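Local coordinates for N-acetyltransferase domain-containing protein (PDB 3S6F) that binds coenzyme A and, as a member of the GNAT family, probably acts as an N-acetyltransferase, at residues T14-V19 / R42-A47; V64-D69 / R96-E101. One frame throughout, in Å; residues are numbered along the deposited sequence.

In the fold
The two contacts lie on opposite faces of the central sheet, with their centres about 13 Å apart. Interaction 1 comes first along the chain and closes before interaction 2 opens. It joins the loop after strand 11-13 to the later part of helix 37-46. Interaction 2 packs helix 90-102 against strand 60-68. Strand 49-54 serves both: Phe50 touches Leu16 and Leu44, and Val51 touches Val64 and Val98. Ala47 CB also lies 3.6 Å from Ala66 O, and Ile43 packs on Asn65. They attach a loop and a helix on one face, and a helix on the other, to a sheet whose strand 73-81 carries Leu79 and Val81 of the coenzyme A site. Both also touch the second subunit.

Interaction 1 of 2, residues T14-V19 / R42-A47; sequences TTLEGV and RILDRA
A single side chain carries the loop side of this contact: Leu16 sets its two methyls astride neighbouring residues of the helix. CD1 of Leu16 reaches the helix backbone itself, 3.7 Å from Asp45 N, and lies equally close to Asp45 CB. The other methyl, Leu16 CD2, lies 4.2 Å from Leu44 CD1. Leu16 meets each of the two side chains at about a right angle. Its CG stands anti to the carbonyl carbon (chi1 -71°), which carries the methyls toward the helix. Leu16 opens a type II turn closed by the bond from Val19 N to Leu16 O (3.0 Å). Thr15 OG1 accepts from Glu17 N (3.0 Å) in an ST turn. Phe50 of strand 49-54 packs on both Leu16 and Leu44. The contact ties the loop after strand 11-13 to helix 37-46 on one face of the GNAT sheet. Cutting Leu16 back to an alanine here removes both methyls and would probably open a gap beside Leu44 and Asp45 CB. No hydrogen bond or salt bridge crosses between 14-19 and 42-47, so these segments meet by van der Waals contact; a polar tie to the same helix comes from Trp41 NE1, which bonds Val19 O.

Interaction 2 of 2, residues V64-D69 / R96-E101; sequences VNALSD and RRVLTE
No flat group joins Val64 and Ala66 to Val98; aliphatic carbons make the whole contact, with no ring face or edge in it. One flat group of the helix, the guanidinium of Arg97, leads away from the strand to a cation-pi contact with Phe12 and a salt bridge with Glu93. Val98 carries the helix side. Its CB sits 3.7 Å from Val64 CG1, and Val98 CG1 meets Val64 CG2 at 4.0 Å. Val98 CG2 reaches along the strand to Ala66 CB, 4.1 Å away. CG1 of Val98 lies between its backbone N and carbonyl carbon (chi1 80°), and CG2 is anti to the N; this rotation sets CG1 against both Val64 methyls and CG2 between Val64 CG1 and Ala66 CB. All three residues are buried. Val51 also packs on both valines, while Leu94 and Leu102 of the same helix extend the contact to Val64 and Ala66. Asn65, between Val64 and Ala66 in the strand, points to the other face of the sheet and meets Ala47. Val64 touches Leu79, a coenzyme A-binding residue. A helix packed on the central sheet, entered from a glycine-containing loop that binds coenzyme A, is the classic core of the GNAT fold.

Interaction 1 of 2, residues T14-V19 / R42-A47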
loop_
_atom_site.group_PDB
_atom_site.type_symbol
_atom_site.label_atom_id
_atom_site.label_comp_id
_atom_site.label_asym_id
_atom_site.label_seq_id
_atom_site.Cartn_x
_atom_site.Cartn_y
_atom_site.Cartn_z
ATOM N N THR A 14 -10.980 16.407 -0.675
ATOM C CA THR A 14 -10.428 15.227 -0.046
ATOM C C THR A 14 -11.445 14.506 0.832
ATOM O O THR A 14 -11.086 13.688 1.678
ATOM C CB THR A 14 -9.177 15.605 0.770
ATOM O OG1 THR A 14 -9.568 16.537 1.784
ATOM C CG2 THR A 14 -8.100 16.217 -0.105
ATOM N N THR A 15 -12.730 14.800 0.615
ATOM C CA THR A 15 -13.828 14.118 1.268
ATOM C C THR A 15 -14.844 13.713 0.202
ATOM O O THR A 15 -14.786 14.172 -0.936
ATOM C CB THR A 15 -14.559 14.982 2.289
ATOM O OG1 THR A 15 -15.464 15.842 1.608
ATOM C CG2 THR A 15 -13.603 15.711 3.226
ATOM N N LEU A 16 -15.797 12.879 0.591
ATOM C CA LEU A 16 -16.918 12.510 -0.242
ATOM C C LEU A 16 -18.134 13.408 -0.020
ATOM O O LEU A 16 -19.202 13.139 -0.537
ATOM C CB LEU A 16 -17.276 11.036 -0.034
ATOM C CG LEU A 16 -16.262 10.045 -0.603
ATOM C CD1 LEU A 16 -16.457 8.669 0.026
ATOM C CD2 LEU A 16 -16.407 9.987 -2.130
ATOM N N GLU A 17 -18.009 14.495 0.759
ATOM C CA GLU A 17 -19.151 15.397 0.960
ATOM C C GLU A 17 -19.546 15.996 -0.378
ATOM O O GLU A 17 -18.728 16.562 -1.076
ATOM C CB GLU A 17 -18.821 16.477 1.995
ATOM C CG GLU A 17 -18.581 15.900 3.373
ATOM C CD GLU A 17 -18.484 16.970 4.448
ATOM O OE1 GLU A 17 -17.868 18.014 4.162
ATOM O OE2 GLU A 17 -19.038 16.836 5.563
ATOM N N GLY A 18 -20.812 15.851 -0.736
ATOM C CA GLY A 18 -21.284 16.398 -1.993
ATOM C C GLY A 18 -20.965 15.566 -3.215
ATOM O O GLY A 18 -21.199 16.019 -4.342
ATOM N N VAL A 19 -20.447 14.351 -3.031
ATOM C CA VAL A 19 -20.118 13.456 -4.146
ATOM C C VAL A 19 -21.016 12.238 -4.095
ATOM O O VAL A 19 -21.044 11.514 -3.089
ATOM C CB VAL A 19 -18.664 12.982 -4.044
ATOM C CG1 VAL A 19 -18.303 12.007 -5.196
ATOM C CG2 VAL A 19 -17.704 14.159 -4.013
ATOM N N ARG A 42 -17.278 3.479 -2.398
ATOM C CA ARG A 42 -16.844 2.708 -1.218
ATOM C C ARG A 42 -15.316 2.598 -1.115
ATOM O O ARG A 42 -14.756 2.695 -0.013
ATOM C CB ARG A 42 -17.498 1.340 -1.172
ATOM C CG ARG A 42 -19.014 1.351 -1.055
ATOM C CD ARG A 42 -19.589 -0.104 -0.863
ATOM N NE ARG A 42 -19.328 -1.026 -2.016
ATOM C CZ ARG A 42 -18.562 -2.125 -2.048
ATOM N NH1 ARG A 42 -17.881 -2.551 -0.984
ATOM N NH2 ARG A 42 -18.446 -2.804 -3.197
ATOM N N ILE A 43 -14.654 2.406 -2.261
ATOM C CA ILE A 43 -13.188 2.382 -2.270
ATOM C C ILE A 43 -12.605 3.673 -1.703
ATOM O O ILE A 43 -11.719 3.656 -0.857
ATOM C CB ILE A 43 -12.665 2.083 -3.721
ATOM C CG1 ILE A 43 -12.967 0.640 -4.110
ATOM C CG2 ILE A 43 -11.185 2.391 -3.834
ATOM C CD1 ILE A 43 -12.804 0.344 -5.598
ATOM N N LEU A 44 -13.154 4.783 -2.168
ATOM C CA LEU A 44 -12.697 6.065 -1.664
ATOM C C LEU A 44 -12.973 6.212 -0.185
ATOM O O LEU A 44 -12.153 6.719 0.576
ATOM C CB LEU A 44 -13.306 7.201 -2.494
ATOM C CG LEU A 44 -12.829 7.251 -3.963
ATOM C CD1 LEU A 44 -13.801 8.120 -4.773
ATOM C CD2 LEU A 44 -11.421 7.728 -4.080
ATOM N N ASP A 45 -14.162 5.781 0.257
ATOM C CA ASP A 45 -14.534 5.872 1.661
ATOM C C ASP A 45 -13.617 5.033 2.546
ATOM O O ASP A 45 -13.452 5.376 3.721
ATOM C CB ASP A 45 -15.971 5.430 1.803
ATOM C CG ASP A 45 -16.583 5.756 3.156
ATOM O OD1 ASP A 45 -16.255 6.797 3.732
ATOM O OD2 ASP A 45 -17.428 4.971 3.569
ATOM N N ARG A 46 -13.041 3.964 2.018
ATOM C CA ARG A 46 -12.146 3.091 2.787
ATOM C C ARG A 46 -10.686 3.459 2.662
ATOM O O ARG A 46 -9.852 2.903 3.373
ATOM C CB ARG A 46 -12.326 1.640 2.331
ATOM C CG ARG A 46 -13.580 0.974 2.892
ATOM C CD ARG A 46 -13.519 0.631 4.396
ATOM N NE ARG A 46 -14.559 -0.357 4.698
ATOM C CZ ARG A 46 -14.527 -1.639 4.325
ATOM N NH1 ARG A 46 -13.498 -2.123 3.638
ATOM N NH2 ARG A 46 -15.539 -2.442 4.642
ATOM N N ALA A 47 -10.320 4.341 1.736
ATOM C CA ALA A 47 -8.947 4.801 1.586
ATOM C C ALA A 47 -8.491 5.506 2.871
ATOM O O ALA A 47 -9.295 6.110 3.574
ATOM C CB ALA A 47 -8.832 5.749 0.382
#

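Interaction 2 of 2, residues V64-D69 / R96-E101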
loop_
_atom_site.group_PDB
_atom_site.type_symbol
_atom_site.label_atom_id
_atom_site.label_comp_id
_atom_site.label_asym_id
_atom_site.label_seq_id
_atom_site.Cartn_x
_atom_site.Cartn_y
_atom_site.Cartn_z
ATOM N N VAL A 64 -7.283 10.135 -7.138
ATOM C CA VAL A 64 -6.170 9.313 -6.653
ATOM C C VAL A 64 -6.535 8.876 -5.244
ATOM O O VAL A 64 -7.115 9.658 -4.472
ATOM C CB VAL A 64 -4.849 10.094 -6.682
ATOM C CG1 VAL A 64 -4.894 11.363 -5.826
ATOM C CG2 VAL A 64 -3.663 9.233 -6.323
ATOM N N ASN A 65 -6.185 7.648 -4.879
ATOM C CA ASN A 65 -6.383 7.185 -3.515
ATOM C C ASN A 65 -5.079 6.700 -2.913
ATOM O O ASN A 65 -4.093 6.467 -3.614
ATOM C CB ASN A 65 -7.475 6.102 -3.404
ATOM C CG ASN A 65 -7.078 4.763 -4.036
ATOM O OD1 ASN A 65 -6.327 4.731 -5.004
ATOM N ND2 ASN A 65 -7.672 3.680 -3.521
ATOM N N ALA A 66 -5.093 6.476 -1.596
ATOM C CA ALA A 66 -3.906 6.005 -0.908
ATOM C C ALA A 66 -4.311 5.189 0.313
ATOM O O ALA A 66 -5.278 5.515 1.028
ATOM C CB ALA A 66 -2.969 7.139 -0.504
ATOM N N LEU A 67 -3.499 4.176 0.571
ATOM C CA LEU A 67 -3.516 3.388 1.809
ATOM C C LEU A 67 -2.385 3.898 2.671
ATOM O O LEU A 67 -1.339 4.294 2.149
ATOM C CB LEU A 67 -3.280 1.908 1.487
ATOM C CG LEU A 67 -4.066 1.334 0.299
ATOM C CD1 LEU A 67 -3.664 -0.134 0.087
ATOM C CD2 LEU A 67 -5.587 1.513 0.412
ATOM N N SER A 68 -2.533 3.880 3.996
ATOM C CA SER A 68 -1.486 4.391 4.864
ATOM C C SER A 68 -1.649 3.850 6.278
ATOM O O SER A 68 -2.773 3.583 6.708
ATOM C CB SER A 68 -1.604 5.925 4.921
ATOM O OG SER A 68 -0.532 6.457 5.673
ATOM N N ASP A 69 -0.532 3.745 7.016
ATOM C CA ASP A 69 -0.583 3.527 8.450
ATOM C C ASP A 69 -0.347 4.813 9.252
ATOM O O ASP A 69 -0.395 4.763 10.462
ATOM C CB ASP A 69 0.351 2.392 8.896
ATOM C CG ASP A 69 1.818 2.623 8.640
ATOM O OD1 ASP A 69 2.240 3.807 8.475
ATOM O OD2 ASP A 69 2.548 1.593 8.566
ATOM N N ARG A 96 0.748 15.348 -6.404
ATOM C CA ARG A 96 1.295 16.262 -5.409
ATOM C C ARG A 96 0.313 16.434 -4.237
ATOM O O ARG A 96 0.712 16.445 -3.065
ATOM C CB ARG A 96 1.602 17.624 -6.049
ATOM C CG ARG A 96 2.819 17.657 -6.960
ATOM C CD ARG A 96 3.186 19.077 -7.381
ATOM N NE ARG A 96 2.227 19.618 -8.303
ATOM C CZ ARG A 96 2.292 19.454 -9.628
ATOM N NH1 ARG A 96 3.312 18.806 -10.213
ATOM N NH2 ARG A 96 1.316 19.980 -10.345
ATOM N N ARG A 97 -0.977 16.574 -4.545
ATOM C CA ARG A 97 -1.968 16.771 -3.494
ATOM C C ARG A 97 -2.117 15.549 -2.601
ATOM O O ARG A 97 -2.282 15.711 -1.398
ATOM C CB ARG A 97 -3.296 17.199 -4.096
ATOM C CG ARG A 97 -3.248 18.654 -4.582
ATOM C CD ARG A 97 -4.486 19.015 -5.359
ATOM N NE ARG A 97 -4.491 20.420 -5.762
ATOM C CZ ARG A 97 -5.079 21.394 -5.079
ATOM N NH1 ARG A 97 -5.744 21.170 -3.957
ATOM N NH2 ARG A 97 -5.032 22.625 -5.587
ATOM N N VAL A 98 -2.059 14.334 -3.145
ATOM C CA VAL A 98 -2.209 13.159 -2.277
ATOM C C VAL A 98 -0.967 12.987 -1.394
ATOM O O VAL A 98 -1.081 12.582 -0.235
ATOM C CB VAL A 98 -2.565 11.880 -3.058
ATOM C CG1 VAL A 98 -1.374 11.208 -3.738
ATOM C CG2 VAL A 98 -3.291 10.899 -2.128
ATOM N N LEU A 99 0.206 13.358 -1.926
ATOM C CA LEU A 99 1.418 13.299 -1.123
ATOM C C LEU A 99 1.325 14.294 0.041
ATOM O O LEU A 99 1.718 13.967 1.162
ATOM C CB LEU A 99 2.670 13.512 -1.990
ATOM C CG LEU A 99 2.957 12.399 -2.990
ATOM C CD1 LEU A 99 4.033 12.841 -3.989
ATOM C CD2 LEU A 99 3.333 11.109 -2.301
ATOM N N THR A 100 0.738 15.453 -0.189
ATOM C CA THR A 100 0.497 16.415 0.889
ATOM C C THR A 100 -0.449 15.814 1.933
ATOM O O THR A 100 -0.211 15.921 3.159
ATOM C CB THR A 100 -0.037 17.723 0.348
ATOM O OG1 THR A 100 0.981 18.308 -0.487
ATOM C CG2 THR A 100 -0.459 18.679 1.474
ATOM N N GLU A 101 -1.515 15.151 1.502
ATOM C CA GLU A 101 -2.461 14.535 2.456
ATOM C C GLU A 101 -1.828 13.444 3.292
ATOM O O GLU A 101 -2.145 13.265 4.463
ATOM C CB GLU A 101 -3.695 14.005 1.775
ATOM C CG GLU A 101 -4.584 15.030 1.110
ATOM C CD GLU A 101 -4.997 16.119 2.052
ATOM O OE1 GLU A 101 -5.608 15.777 3.081
ATOM O OE2 GLU A 101 -4.742 17.287 1.779
#